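Local coordinates for protein flavin-dependent thymidylate synthase (Helicobacter pylori, PDB 3AH5) that catalyses the reductive methylation of dUMP to dTMP with methylenetetrahydrofolate as methyl donor and NAD(P)H and FADH2 as reductant, at residues A78-K83 against T156-S161; I4-T9 against N58-G63; Q70-H75 against Q168-L173; L64-L69 against Y148-S153. One frame throughout, in Å; residues are numbered along the deposited sequence.

Contact 1 (A78-K83 against T156-S161); sequences ASLSVK and THLAYS. With FAD (flavin-adenine dinucleotide), chain N.
The ThyX motif supplies strand 79-82 at one edge of the chain's antiparallel sheet, where it pairs with strand 155-163. Ser79 and Ser161 form a hydrogen-bonded pair: Ser79 N gives to Ser161 O at 2.9 Å, nearly straight at 170°, and Ser161 N returns a bond to Ser79 O. Ser81 and Ala159 repeat the pattern. Lys83 N bonds His157 O at 2.9 Å. Between them lie the non-hydrogen-bonded pairs Leu80 with Tyr160 and Val82 with Leu158. Tyr160 CG stands anti to the backbone N (chi1 -166°), which brings the ring toward 78-83. Leu80 CB meets the ring edge at CD1, 3.9 Å away, and Ala78 CB lies 3.5 Å from Tyr160 OH. Val82 CG2 runs beside Leu158 CB at 3.8 Å, both side chains pointing the same way. A water joins Lys83 O to Thr156 OG1. On the other face Ser81 OG bonds His54 of the second subunit. The outer backbone edge at Val82 bonds the flavin: FAD N3 gives to Val82 O at 2.9 Å. Val82 N also points straight at FAD O2, at a doubtfully short separation. This edge-strand grip on the pyrimidine end of the isoalloxazine belongs to the FAD site of ThyX.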
# COMPACT_ATOMS: atom_id res chain seq x y z
N ALA A 78 -1.17 -7.66 -0.29
CA ALA A 78 -1.73 -8.94 0.10
C ALA A 78 -1.23 -9.18 1.52
O ALA A 78 -0.38 -8.44 2.00
CB ALA A 78 -1.24 -10.04 -0.83
N SER A 79 -1.74 -10.22 2.17
CA SER A 79 -1.34 -10.53 3.54
C SER A 79 -0.96 -11.99 3.68
O SER A 79 -1.61 -12.88 3.11
CB SER A 79 -2.47 -10.21 4.52
OG SER A 79 -2.88 -8.86 4.41
N LEU A 80 0.08 -12.25 4.46
CA LEU A 80 0.52 -13.62 4.65
C LEU A 80 1.14 -13.90 6.01
O LEU A 80 1.75 -13.03 6.64
CB LEU A 80 1.49 -14.03 3.54
CG LEU A 80 2.67 -13.15 3.13
CD1 LEU A 80 3.39 -13.81 1.96
CD2 LEU A 80 2.18 -11.77 2.71
N SER A 81 0.95 -15.13 6.46
CA SER A 81 1.51 -15.62 7.71
C SER A 81 2.19 -16.88 7.22
O SER A 81 1.53 -17.85 6.83
CB SER A 81 0.40 -15.92 8.71
OG SER A 81 -0.32 -14.73 9.00
N VAL A 82 3.51 -16.85 7.22
CA VAL A 82 4.34 -17.93 6.72
C VAL A 82 5.12 -18.73 7.75
O VAL A 82 5.69 -18.18 8.71
CB VAL A 82 5.36 -17.37 5.70
CG1 VAL A 82 6.04 -18.52 4.93
CG2 VAL A 82 4.65 -16.40 4.75
N LYS A 83 5.16 -20.04 7.53
CA LYS A 83 5.90 -20.96 8.37
C LYS A 83 7.31 -20.38 8.48
O LYS A 83 7.95 -20.07 7.46
CB LYS A 83 5.93 -22.33 7.69
CG LYS A 83 6.86 -23.35 8.33
CD LYS A 83 6.77 -24.69 7.60
CE LYS A 83 7.71 -25.71 8.22
NZ LYS A 83 7.78 -26.98 7.44
N THR A 156 7.67 -24.66 2.17
CA THR A 156 7.13 -23.67 3.08
C THR A 156 5.62 -23.88 3.10
O THR A 156 5.07 -24.58 2.24
CB THR A 156 7.44 -22.23 2.61
OG1 THR A 156 7.09 -21.30 3.65
CG2 THR A 156 6.64 -21.87 1.37
N HIS A 157 4.95 -23.27 4.07
CA HIS A 157 3.50 -23.38 4.25
C HIS A 157 3.05 -21.99 4.64
O HIS A 157 3.76 -21.30 5.38
CB HIS A 157 3.21 -24.36 5.40
CG HIS A 157 1.76 -24.61 5.65
ND1 HIS A 157 1.29 -25.15 6.83
CD2 HIS A 157 0.67 -24.44 4.86
CE1 HIS A 157 -0.02 -25.30 6.75
NE2 HIS A 157 -0.42 -24.87 5.57
N LEU A 158 1.90 -21.55 4.15
CA LEU A 158 1.44 -20.21 4.51
C LEU A 158 -0.04 -19.96 4.35
O LEU A 158 -0.72 -20.60 3.54
CB LEU A 158 2.19 -19.16 3.68
CG LEU A 158 1.93 -19.19 2.16
CD1 LEU A 158 2.03 -17.78 1.59
CD2 LEU A 158 2.90 -20.13 1.49
N ALA A 159 -0.54 -19.03 5.16
CA ALA A 159 -1.93 -18.61 5.08
C ALA A 159 -1.81 -17.39 4.19
O ALA A 159 -0.94 -16.54 4.41
CB ALA A 159 -2.46 -18.22 6.46
N TYR A 160 -2.67 -17.29 3.18
CA TYR A 160 -2.58 -16.18 2.24
C TYR A 160 -3.94 -15.54 1.96
O TYR A 160 -4.88 -16.21 1.55
CB TYR A 160 -1.97 -16.72 0.95
CG TYR A 160 -1.51 -15.67 -0.02
CD1 TYR A 160 -0.42 -14.85 0.28
CD2 TYR A 160 -2.15 -15.50 -1.24
CE1 TYR A 160 0.02 -13.89 -0.62
CE2 TYR A 160 -1.72 -14.53 -2.15
CZ TYR A 160 -0.63 -13.73 -1.83
OH TYR A 160 -0.19 -12.79 -2.73
N SER A 161 -4.03 -14.23 2.20
CA SER A 161 -5.27 -13.48 1.97
C SER A 161 -5.01 -12.38 0.94
O SER A 161 -3.98 -11.72 0.98
CB SER A 161 -5.78 -12.88 3.27
OG SER A 161 -6.01 -13.90 4.22
PA FAD N . 5.55 -3.13 6.27
O1A FAD N . 7.03 -3.25 6.53
O2A FAD N . 4.95 -3.88 5.09
O5B FAD N . 5.13 -1.71 6.39
C5B FAD N . 3.81 -1.27 6.18
C4B FAD N . 3.14 -0.66 7.40
O4B FAD N . 1.87 -0.32 6.79
C3B FAD N . 2.78 -1.62 8.57
O3B FAD N . 3.50 -1.36 9.76
C2B FAD N . 1.28 -1.44 8.76
O2B FAD N . 0.88 -0.56 9.80
C1B FAD N . 0.78 -0.99 7.41
N9A FAD N . 0.32 -2.04 6.47
C8A FAD N . 0.95 -2.54 5.36
N7A FAD N . 0.29 -3.46 4.72
C5A FAD N . -0.88 -3.58 5.44
C6A FAD N . -2.03 -4.40 5.26
N6A FAD N . -2.12 -5.26 4.23
N1A FAD N . -3.05 -4.30 6.16
C2A FAD N . -2.92 -3.41 7.20
N3A FAD N . -1.89 -2.59 7.46
C4A FAD N . -0.88 -2.73 6.51
N1 FAD N . 5.93 -13.43 9.27
C2 FAD N . 5.39 -14.65 9.15
O2 FAD N . 4.61 -14.93 8.22
N3 FAD N . 5.75 -15.66 10.09
C4 FAD N . 6.61 -15.45 11.19
O4 FAD N . 6.87 -16.41 11.96
C4X FAD N . 7.13 -14.14 11.32
N5 FAD N . 8.01 -13.82 12.39
C5X FAD N . 8.55 -12.53 12.45
C6 FAD N . 9.45 -12.20 13.52
C7 FAD N . 10.03 -10.94 13.63
C7M FAD N . 10.99 -10.68 14.80
C8 FAD N . 9.74 -9.94 12.66
C8M FAD N . 10.33 -8.55 12.71
C9 FAD N . 8.84 -10.25 11.58
C9A FAD N . 8.23 -11.52 11.44
N10 FAD N . 7.31 -11.90 10.36
C10 FAD N . 6.78 -13.17 10.32
C1' FAD N . 6.86 -11.03 9.25
C2' FAD N . 6.17 -9.80 9.72
O2' FAD N . 5.11 -10.22 10.57
C3' FAD N . 5.67 -8.93 8.57
O3' FAD N . 6.75 -8.57 7.74
C4' FAD N . 5.08 -7.67 9.16
O4' FAD N . 4.01 -8.02 10.05
C5' FAD N . 4.53 -6.70 8.14
O5' FAD N . 4.21 -5.63 9.00
P FAD N . 5.17 -4.42 8.92
O1P FAD N . 4.79 -3.48 9.98
O2P FAD N . 6.57 -4.95 8.84
O3P FAD N . 4.80 -3.76 7.51
O HOH W 1 9.28 -21.20 5.41

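Contact 2 (I4-T9 against N58-G63); sequences ICKHYT and NFEIKG
A classic beta bulge interrupts the antiparallel pairing of strand 2-8 with strand 56-65. Lys6 and His7 both face Asn58 there. His7 N gives to Asn58 O at 3.1 Å, in the carbonyl plane and on a lone pair, while the bond from Lys6 N to the same oxygen is weak and bent. Asn58 N closes the pair with a nearly straight bond to His7 O at 2.7 Å. Before the bulge the register is regular. Ile4 N bonds Glu60 O at 3.1 Å, and Glu60 N bonds Ile4 O. Cys5 and Phe59 form the non-hydrogen-bonded pair next to it. The bulge shifts the register by one residue on one of the two outer strands of the four-stranded sheet within this chain. At the bulge His7 also meets His7 of the second subunit, bonded NE2 to NE2, with the rings almost parallel.

Phe59 CG is anti to its carbonyl carbon (chi1 -62°), which lays the ring along Cys5. Cys5 CB touches Phe59 CE1 at 3.7 Å. Cys5 SG sits obliquely, 4.8 Å from the Phe59 ring centroid. Leu190 of helix 181-193 also packs on this ring. The Lys6 chain, bent at chi2 and chi3, crosses Glu60 obliquely and brings Lys6 CD to 3.4 Å from Glu60 CB. Lys6 NZ makes a long salt bridge of 4.0 Å to Glu60 OE1, and Lys62 NZ approaches Glu60 OE2 at 3.6 Å.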
# COMPACT_ATOMS: atom_id res chain seq x y z
N ILE A 4 -5.99 -24.16 -1.08
CA ILE A 4 -7.38 -24.23 -0.65
C ILE A 4 -7.90 -22.83 -0.36
O ILE A 4 -7.18 -22.01 0.21
CB ILE A 4 -7.51 -25.04 0.67
CG1 ILE A 4 -6.92 -26.44 0.52
CG2 ILE A 4 -8.97 -25.12 1.08
CD1 ILE A 4 -7.73 -27.36 -0.37
N CYS A 5 -9.13 -22.54 -0.76
CA CYS A 5 -9.71 -21.24 -0.45
C CYS A 5 -10.56 -21.48 0.79
O CYS A 5 -11.64 -22.08 0.71
CB CYS A 5 -10.58 -20.72 -1.60
SG CYS A 5 -11.51 -19.21 -1.16
N LYS A 6 -10.06 -21.02 1.93
CA LYS A 6 -10.72 -21.19 3.22
C LYS A 6 -11.95 -20.31 3.41
O LYS A 6 -12.90 -20.70 4.08
CB LYS A 6 -9.70 -20.95 4.34
CG LYS A 6 -8.63 -22.03 4.40
CD LYS A 6 -7.28 -21.51 4.89
CE LYS A 6 -7.33 -20.99 6.31
NZ LYS A 6 -5.96 -20.69 6.80
N HIS A 7 -11.92 -19.12 2.83
CA HIS A 7 -13.06 -18.22 2.95
C HIS A 7 -13.04 -17.18 1.84
O HIS A 7 -12.00 -16.88 1.26
CB HIS A 7 -13.04 -17.51 4.30
CG HIS A 7 -14.33 -16.81 4.64
ND1 HIS A 7 -15.41 -17.47 5.18
CD2 HIS A 7 -14.71 -15.52 4.47
CE1 HIS A 7 -16.41 -16.61 5.33
NE2 HIS A 7 -16.01 -15.43 4.90
N TYR A 8 -14.22 -16.65 1.53
CA TYR A 8 -14.33 -15.61 0.52
C TYR A 8 -15.55 -14.74 0.77
O TYR A 8 -16.54 -15.17 1.36
CB TYR A 8 -14.40 -16.20 -0.89
CG TYR A 8 -15.55 -17.16 -1.13
CD1 TYR A 8 -15.41 -18.53 -0.87
CD2 TYR A 8 -16.77 -16.71 -1.64
CE1 TYR A 8 -16.44 -19.41 -1.12
CE2 TYR A 8 -17.81 -17.58 -1.89
CZ TYR A 8 -17.64 -18.93 -1.63
OH TYR A 8 -18.66 -19.81 -1.91
N THR A 9 -15.43 -13.49 0.34
CA THR A 9 -16.49 -12.50 0.50
C THR A 9 -17.59 -12.73 -0.53
O THR A 9 -17.30 -12.93 -1.71
CB THR A 9 -15.92 -11.08 0.32
OG1 THR A 9 -14.80 -10.90 1.19
CG2 THR A 9 -16.98 -10.04 0.65
N ASN A 58 -9.47 -15.90 1.49
CA ASN A 58 -8.53 -16.47 2.46
C ASN A 58 -8.13 -17.85 1.96
O ASN A 58 -8.95 -18.76 1.89
CB ASN A 58 -9.19 -16.58 3.83
CG ASN A 58 -9.68 -15.25 4.35
OD1 ASN A 58 -8.89 -14.33 4.60
ND2 ASN A 58 -11.00 -15.13 4.51
N PHE A 59 -6.85 -17.98 1.60
CA PHE A 59 -6.32 -19.23 1.08
C PHE A 59 -5.33 -19.84 2.06
O PHE A 59 -4.89 -19.19 3.01
CB PHE A 59 -5.55 -19.00 -0.22
CG PHE A 59 -6.36 -18.45 -1.35
CD1 PHE A 59 -7.15 -19.29 -2.14
CD2 PHE A 59 -6.26 -17.11 -1.70
CE1 PHE A 59 -7.82 -18.80 -3.26
CE2 PHE A 59 -6.92 -16.61 -2.82
CZ PHE A 59 -7.71 -17.46 -3.60
N GLU A 60 -4.96 -21.08 1.77
CA GLU A 60 -3.95 -21.81 2.52
C GLU A 60 -3.09 -22.40 1.41
O GLU A 60 -3.61 -22.90 0.42
CB GLU A 60 -4.57 -22.93 3.35
CG GLU A 60 -3.52 -23.86 3.95
CD GLU A 60 -4.09 -24.81 4.99
OE1 GLU A 60 -4.56 -24.34 6.06
OE2 GLU A 60 -4.06 -26.04 4.75
N ILE A 61 -1.77 -22.32 1.56
CA ILE A 61 -0.89 -22.86 0.52
C ILE A 61 0.10 -23.87 1.08
O ILE A 61 0.88 -23.56 1.97
CB ILE A 61 -0.12 -21.74 -0.21
CG1 ILE A 61 -1.11 -20.73 -0.79
CG2 ILE A 61 0.72 -22.32 -1.32
CD1 ILE A 61 -0.46 -19.53 -1.45
N LYS A 62 0.05 -25.09 0.56
CA LYS A 62 0.94 -26.14 1.03
C LYS A 62 1.87 -26.63 -0.07
O LYS A 62 1.48 -26.73 -1.23
CB LYS A 62 0.13 -27.33 1.55
CG LYS A 62 -0.71 -27.03 2.78
CD LYS A 62 -1.43 -28.27 3.26
CE LYS A 62 -1.98 -28.06 4.66
NZ LYS A 62 -2.65 -29.29 5.18
N GLY A 63 3.12 -26.91 0.31
CA GLY A 63 4.09 -27.43 -0.64
C GLY A 63 4.80 -26.47 -1.58
O GLY A 63 5.44 -26.91 -2.53

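Contact 3 (Q70-H75 against Q168-L173); sequences QELSRH and QNFLTL. With UMP (2'-deoxyuridine 5'-monophosphate), chain O.
Phe170 and His75 form a T-shaped pair at the centre of this contact, with Leu173 of the same helix, 164-174, beside it. Asn169, a residue of the FAD site, points toward the turn 72-75 and barely touches His75.

Phe170 follows. Its CG is anti to the backbone N (chi1 -180°), which sends the ring out toward the turn. Phe170 CD1 stands over the centre of the His75 ring, 3.5 Å from His75 NE2. The ring centroids of Phe170 and His75 are 4.7 Å apart and the planes meet at 62°. Further round the Phe170 ring, CE1 touches Leu72 CD1 at 3.5 Å, the two side chains crossing at about a right angle. One helical turn on, Leu173 CD1 reaches His75 NE2, also at 3.5 Å, obliquely to the imidazole.

The turn itself is type I, with His75 N bonded to Leu72 O. Arg74 and His75 belong to the FAD site as well. The other side of the turn serves the nucleotide: Arg74 NH1 is shared between dUMP O3', at 3.1 Å, and O2 of the flavin, and the extended Glu71 chain runs over one face of the uracil. Met183, Leu186 and Leu190 of helix 181-193 pack on Phe170, while Leu158 and Tyr160 of strand 155-163 pack on Leu72, placing the contact between that helix and the sheet.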
# COMPACT_ATOMS: atom_id res chain seq x y z
N GLN A 70 10.01 -16.41 -2.26
CA GLN A 70 10.75 -15.19 -2.56
C GLN A 70 9.97 -14.32 -3.53
O GLN A 70 9.96 -13.09 -3.42
CB GLN A 70 12.10 -15.54 -3.20
CG GLN A 70 13.08 -16.23 -2.28
CD GLN A 70 13.87 -15.25 -1.44
OE1 GLN A 70 13.44 -14.12 -1.22
NE2 GLN A 70 15.03 -15.69 -0.96
N GLU A 71 9.32 -14.97 -4.50
CA GLU A 71 8.57 -14.26 -5.52
C GLU A 71 7.16 -13.91 -5.08
O GLU A 71 6.68 -12.83 -5.39
CB GLU A 71 8.53 -15.09 -6.80
CG GLU A 71 9.93 -15.44 -7.30
CD GLU A 71 9.94 -16.26 -8.58
OE1 GLU A 71 11.04 -16.60 -9.06
OE2 GLU A 71 8.84 -16.56 -9.11
N LEU A 72 6.51 -14.81 -4.35
CA LEU A 72 5.16 -14.55 -3.86
C LEU A 72 5.15 -13.33 -2.91
O LEU A 72 4.24 -12.49 -2.99
CB LEU A 72 4.63 -15.78 -3.13
CG LEU A 72 3.24 -15.66 -2.48
CD1 LEU A 72 2.19 -15.32 -3.53
CD2 LEU A 72 2.90 -16.98 -1.77
N SER A 73 6.15 -13.24 -2.04
CA SER A 73 6.24 -12.14 -1.09
C SER A 73 6.38 -10.77 -1.73
O SER A 73 6.09 -9.76 -1.09
CB SER A 73 7.40 -12.36 -0.12
OG SER A 73 7.13 -13.44 0.75
N ARG A 74 6.82 -10.71 -2.98
CA ARG A 74 6.98 -9.43 -3.67
C ARG A 74 5.64 -8.73 -3.95
O ARG A 74 5.61 -7.52 -4.17
CB ARG A 74 7.77 -9.60 -4.96
CG ARG A 74 9.22 -9.88 -4.68
CD ARG A 74 9.87 -8.74 -3.90
NE ARG A 74 10.01 -7.54 -4.73
CZ ARG A 74 11.00 -7.35 -5.60
NH1 ARG A 74 11.94 -8.27 -5.75
NH2 ARG A 74 11.03 -6.26 -6.35
N HIS A 75 4.56 -9.50 -3.96
CA HIS A 75 3.24 -8.92 -4.16
C HIS A 75 2.89 -8.36 -2.79
O HIS A 75 2.40 -9.08 -1.92
CB HIS A 75 2.25 -9.98 -4.61
CG HIS A 75 2.45 -10.41 -6.02
ND1 HIS A 75 3.52 -11.20 -6.41
CD2 HIS A 75 1.79 -10.09 -7.16
CE1 HIS A 75 3.50 -11.34 -7.73
NE2 HIS A 75 2.46 -10.67 -8.20
N GLN A 168 -6.22 -10.35 -9.47
CA GLN A 168 -6.21 -10.33 -10.93
C GLN A 168 -4.79 -9.95 -11.35
O GLN A 168 -4.26 -10.46 -12.34
CB GLN A 168 -7.17 -9.27 -11.46
CG GLN A 168 -8.64 -9.54 -11.26
CD GLN A 168 -9.48 -8.46 -11.93
OE1 GLN A 168 -9.22 -7.27 -11.77
NE2 GLN A 168 -10.48 -8.88 -12.69
N ASN A 169 -4.18 -9.06 -10.58
CA ASN A 169 -2.81 -8.62 -10.84
C ASN A 169 -1.85 -9.80 -10.71
O ASN A 169 -0.96 -10.00 -11.55
CB ASN A 169 -2.40 -7.54 -9.84
CG ASN A 169 -1.04 -6.96 -10.12
OD1 ASN A 169 -0.15 -6.96 -9.27
ND2 ASN A 169 -0.86 -6.44 -11.33
N PHE A 170 -2.03 -10.58 -9.65
CA PHE A 170 -1.18 -11.73 -9.40
C PHE A 170 -1.30 -12.77 -10.51
O PHE A 170 -0.29 -13.25 -11.03
CB PHE A 170 -1.53 -12.38 -8.06
CG PHE A 170 -0.68 -13.57 -7.73
CD1 PHE A 170 0.53 -13.41 -7.06
CD2 PHE A 170 -1.06 -14.84 -8.15
CE1 PHE A 170 1.35 -14.51 -6.83
CE2 PHE A 170 -0.24 -15.95 -7.92
CZ PHE A 170 0.97 -15.78 -7.26
N LEU A 171 -2.54 -13.11 -10.87
CA LEU A 171 -2.79 -14.09 -11.92
C LEU A 171 -2.28 -13.62 -13.27
O LEU A 171 -1.78 -14.42 -14.07
CB LEU A 171 -4.28 -14.40 -12.00
CG LEU A 171 -4.89 -15.00 -10.74
CD1 LEU A 171 -6.38 -15.23 -10.96
CD2 LEU A 171 -4.19 -16.30 -10.39
N THR A 172 -2.41 -12.33 -13.54
CA THR A 172 -1.94 -11.77 -14.80
C THR A 172 -0.41 -11.84 -14.86
O THR A 172 0.17 -12.18 -15.90
CB THR A 172 -2.37 -10.30 -14.95
OG1 THR A 172 -3.79 -10.24 -15.13
CG2 THR A 172 -1.68 -9.65 -16.15
N LEU A 173 0.23 -11.52 -13.74
CA LEU A 173 1.69 -11.52 -13.64
C LEU A 173 2.31 -12.91 -13.56
O LEU A 173 3.38 -13.16 -14.12
CB LEU A 173 2.12 -10.73 -12.41
CG LEU A 173 2.03 -9.20 -12.46
CD1 LEU A 173 2.12 -8.63 -11.04
CD2 LEU A 173 3.17 -8.67 -13.33
N1 UMP O . 11.22 -11.97 -8.67
C2 UMP O . 9.90 -12.37 -8.73
N3 UMP O . 9.44 -13.18 -9.76
C4 UMP O . 10.26 -13.63 -10.78
C5 UMP O . 11.63 -13.27 -10.81
C6 UMP O . 12.11 -12.38 -9.68
O2 UMP O . 9.10 -12.02 -7.88
O4 UMP O . 9.81 -14.34 -11.67
C1' UMP O . 11.74 -11.07 -7.56
C2' UMP O . 11.46 -11.45 -6.07
C3' UMP O . 12.84 -11.78 -5.42
C4' UMP O . 13.78 -11.69 -6.61
O3' UMP O . 13.18 -10.78 -4.46
O4' UMP O . 13.17 -10.86 -7.63
C5' UMP O . 13.96 -13.12 -7.06
O5' UMP O . 14.70 -13.17 -8.23
P UMP O . 14.76 -14.71 -8.61
OP1 UMP O . 13.41 -15.32 -8.66
OP2 UMP O . 15.51 -14.83 -10.01
OP3 UMP O . 15.65 -15.49 -7.52

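Contact 4 (L64-L69 against Y148-S153); sequences LSRGAL and YAMPES. With UMP (2'-deoxyuridine 5'-monophosphate), chain G.
Arg66 and Met150 make the side-chain part of this contact, and Gly67 and Glu152 the backbone part. The van der Waals contact is a methyl laid on a guanidinium. Met150 CE lies over one face of the Arg66 guanidinium, 3.1 Å from Arg66 NE and 3.6 Å from Arg66 CD. The chain of Met150 is extended as far as SD and bends only at its last torsion (chi3 62°), which turns the methyl onto that face. The two side chains cross at about a right angle. Glu152 CB rests 3.7 Å from Gly67 CA.

Of the hydrogen bonds, Gly67 N gives to Glu152 O at 2.9 Å, in the carbonyl plane and on a lone pair. Ser65 is the N-cap of helix 66-72. Its OG accepts from Ala68 N at 3.0 Å and also bonds Glu182, while Ser65 CB packs against Glu152 O.

The charged contacts leave the segments. Arg66 NH1 and NH2 both give weak, bent bonds to the same phosphate oxygen of dUMP, OP3, at 2.8 and 2.7 Å. This oxygen lies at the guanidinium edge. Arg66 NH2 also makes a salt bridge to Glu152 of the third subunit, and Glu152 OE1 pairs in return with Arg66 of that subunit. The guanidinium is thus held between a methyl on its face and anions at its polar atoms. The reciprocal ion pairs probably help to orient it toward the phosphate and tie dUMP binding to the subunit interface.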
# COMPACT_ATOMS: atom_id res chain seq x y z
N LEU A 64 4.71 -25.17 -1.32
CA LEU A 64 5.38 -24.20 -2.18
C LEU A 64 6.84 -24.10 -1.74
O LEU A 64 7.13 -24.09 -0.55
CB LEU A 64 4.72 -22.82 -2.05
CG LEU A 64 5.19 -21.71 -3.00
CD1 LEU A 64 4.77 -22.06 -4.42
CD2 LEU A 64 4.58 -20.38 -2.58
N SER A 65 7.76 -24.05 -2.71
CA SER A 65 9.17 -23.95 -2.37
C SER A 65 9.49 -22.57 -1.79
O SER A 65 8.79 -21.60 -2.07
CB SER A 65 10.05 -24.18 -3.61
OG SER A 65 10.01 -23.07 -4.48
N ARG A 66 10.54 -22.49 -0.99
CA ARG A 66 10.92 -21.21 -0.42
C ARG A 66 11.42 -20.29 -1.52
O ARG A 66 11.31 -19.07 -1.43
CB ARG A 66 11.97 -21.38 0.68
CG ARG A 66 11.34 -21.52 2.06
CD ARG A 66 12.38 -21.77 3.13
NE ARG A 66 13.19 -20.59 3.43
CZ ARG A 66 12.82 -19.63 4.26
NH1 ARG A 66 11.64 -19.70 4.88
NH2 ARG A 66 13.64 -18.61 4.51
N GLY A 67 11.96 -20.90 -2.57
CA GLY A 67 12.44 -20.12 -3.70
C GLY A 67 11.27 -19.41 -4.35
O GLY A 67 11.41 -18.30 -4.85
N ALA A 68 10.10 -20.07 -4.34
CA ALA A 68 8.88 -19.50 -4.90
C ALA A 68 8.25 -18.52 -3.90
O ALA A 68 7.44 -17.67 -4.28
CB ALA A 68 7.89 -20.60 -5.25
N LEU A 69 8.62 -18.66 -2.62
CA LEU A 69 8.11 -17.76 -1.59
C LEU A 69 8.75 -16.39 -1.84
O LEU A 69 8.12 -15.36 -1.67
CB LEU A 69 8.51 -18.27 -0.20
CG LEU A 69 8.08 -17.38 0.98
CD1 LEU A 69 6.57 -17.36 1.10
CD2 LEU A 69 8.70 -17.89 2.26
N TYR A 148 20.94 -20.97 7.08
CA TYR A 148 21.77 -20.49 5.98
C TYR A 148 22.24 -21.57 5.00
O TYR A 148 22.67 -21.25 3.90
CB TYR A 148 22.99 -19.72 6.50
CG TYR A 148 22.67 -18.30 6.92
CD1 TYR A 148 21.90 -18.04 8.06
CD2 TYR A 148 23.09 -17.21 6.15
CE1 TYR A 148 21.56 -16.74 8.41
CE2 TYR A 148 22.75 -15.90 6.50
CZ TYR A 148 21.99 -15.67 7.63
OH TYR A 148 21.65 -14.39 7.99
N ALA A 149 22.14 -22.83 5.40
CA ALA A 149 22.57 -23.92 4.52
C ALA A 149 21.38 -24.59 3.84
O ALA A 149 21.55 -25.54 3.05
CB ALA A 149 23.36 -24.96 5.33
N MET A 150 20.19 -24.10 4.14
CA MET A 150 18.95 -24.64 3.60
C MET A 150 18.74 -24.27 2.13
O MET A 150 18.85 -23.11 1.75
CB MET A 150 17.78 -24.15 4.47
CG MET A 150 16.38 -24.45 3.95
SD MET A 150 15.09 -23.85 5.10
CE MET A 150 15.40 -22.08 5.10
N PRO A 151 18.44 -25.27 1.28
CA PRO A 151 18.21 -25.05 -0.16
C PRO A 151 16.85 -24.40 -0.39
O PRO A 151 15.90 -24.67 0.35
CB PRO A 151 18.26 -26.45 -0.74
CG PRO A 151 17.65 -27.28 0.36
CD PRO A 151 18.36 -26.71 1.59
N GLU A 152 16.73 -23.57 -1.42
CA GLU A 152 15.45 -22.93 -1.67
C GLU A 152 14.37 -23.90 -2.13
O GLU A 152 13.21 -23.52 -2.29
CB GLU A 152 15.62 -21.77 -2.67
CG GLU A 152 16.57 -20.71 -2.16
CD GLU A 152 16.24 -19.31 -2.66
OE1 GLU A 152 15.94 -19.15 -3.86
OE2 GLU A 152 16.31 -18.37 -1.85
N SER A 153 14.74 -25.16 -2.35
CA SER A 153 13.74 -26.14 -2.75
C SER A 153 12.97 -26.57 -1.49
O SER A 153 11.94 -27.23 -1.57
CB SER A 153 14.40 -27.36 -3.41
OG SER A 153 15.58 -27.76 -2.74
N1 UMP G . 9.86 -13.68 8.73
C2 UMP G . 10.56 -12.48 8.83
N3 UMP G . 11.45 -12.27 9.86
C4 UMP G . 11.70 -13.20 10.83
C5 UMP G . 11.04 -14.45 10.82
C6 UMP G . 10.07 -14.67 9.69
O2 UMP G . 10.40 -11.59 8.01
O4 UMP G . 12.50 -12.96 11.72
C1' UMP G . 8.86 -13.93 7.61
C2' UMP G . 9.25 -13.58 6.14
C3' UMP G . 9.37 -14.93 5.37
C4' UMP G . 9.16 -15.96 6.48
O3' UMP G . 8.30 -15.02 4.41
O4' UMP G . 8.42 -15.32 7.55
C5' UMP G . 10.56 -16.35 6.90
O5' UMP G . 10.54 -17.21 8.00
P UMP G . 12.08 -17.49 8.30
OP1 UMP G . 12.84 -16.24 8.48
OP2 UMP G . 12.19 -18.40 9.61
OP3 UMP G . 12.68 -18.32 7.07

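In the fold
Contacts 1 and 2 lie in one sheet, their centres about 10 Å apart. Strand 155-163 joins strand 56-65 there, with Tyr160 O 2.6 Å from Phe59 N. Strand 56-65 leads into helix 66-72, which contacts 3 and 4 share; their centres are about 17 Å apart. Gln70 NE2 lies 3.1 Å from Glu152 OE2 between them. Leu72 links contact 3 to the sheet, its CD2 3.6 Å from Leu158 CD1. Contacts 1, 3 and 4 all reach ligands: contact 1 touches the flavin and dUMP, contact 4 holds the phosphate of that dUMP, and contact 3 borders another dUMP and an FAD. Contact 2 stays farther off, with the Asn58 side chain about 11 Å from FAD.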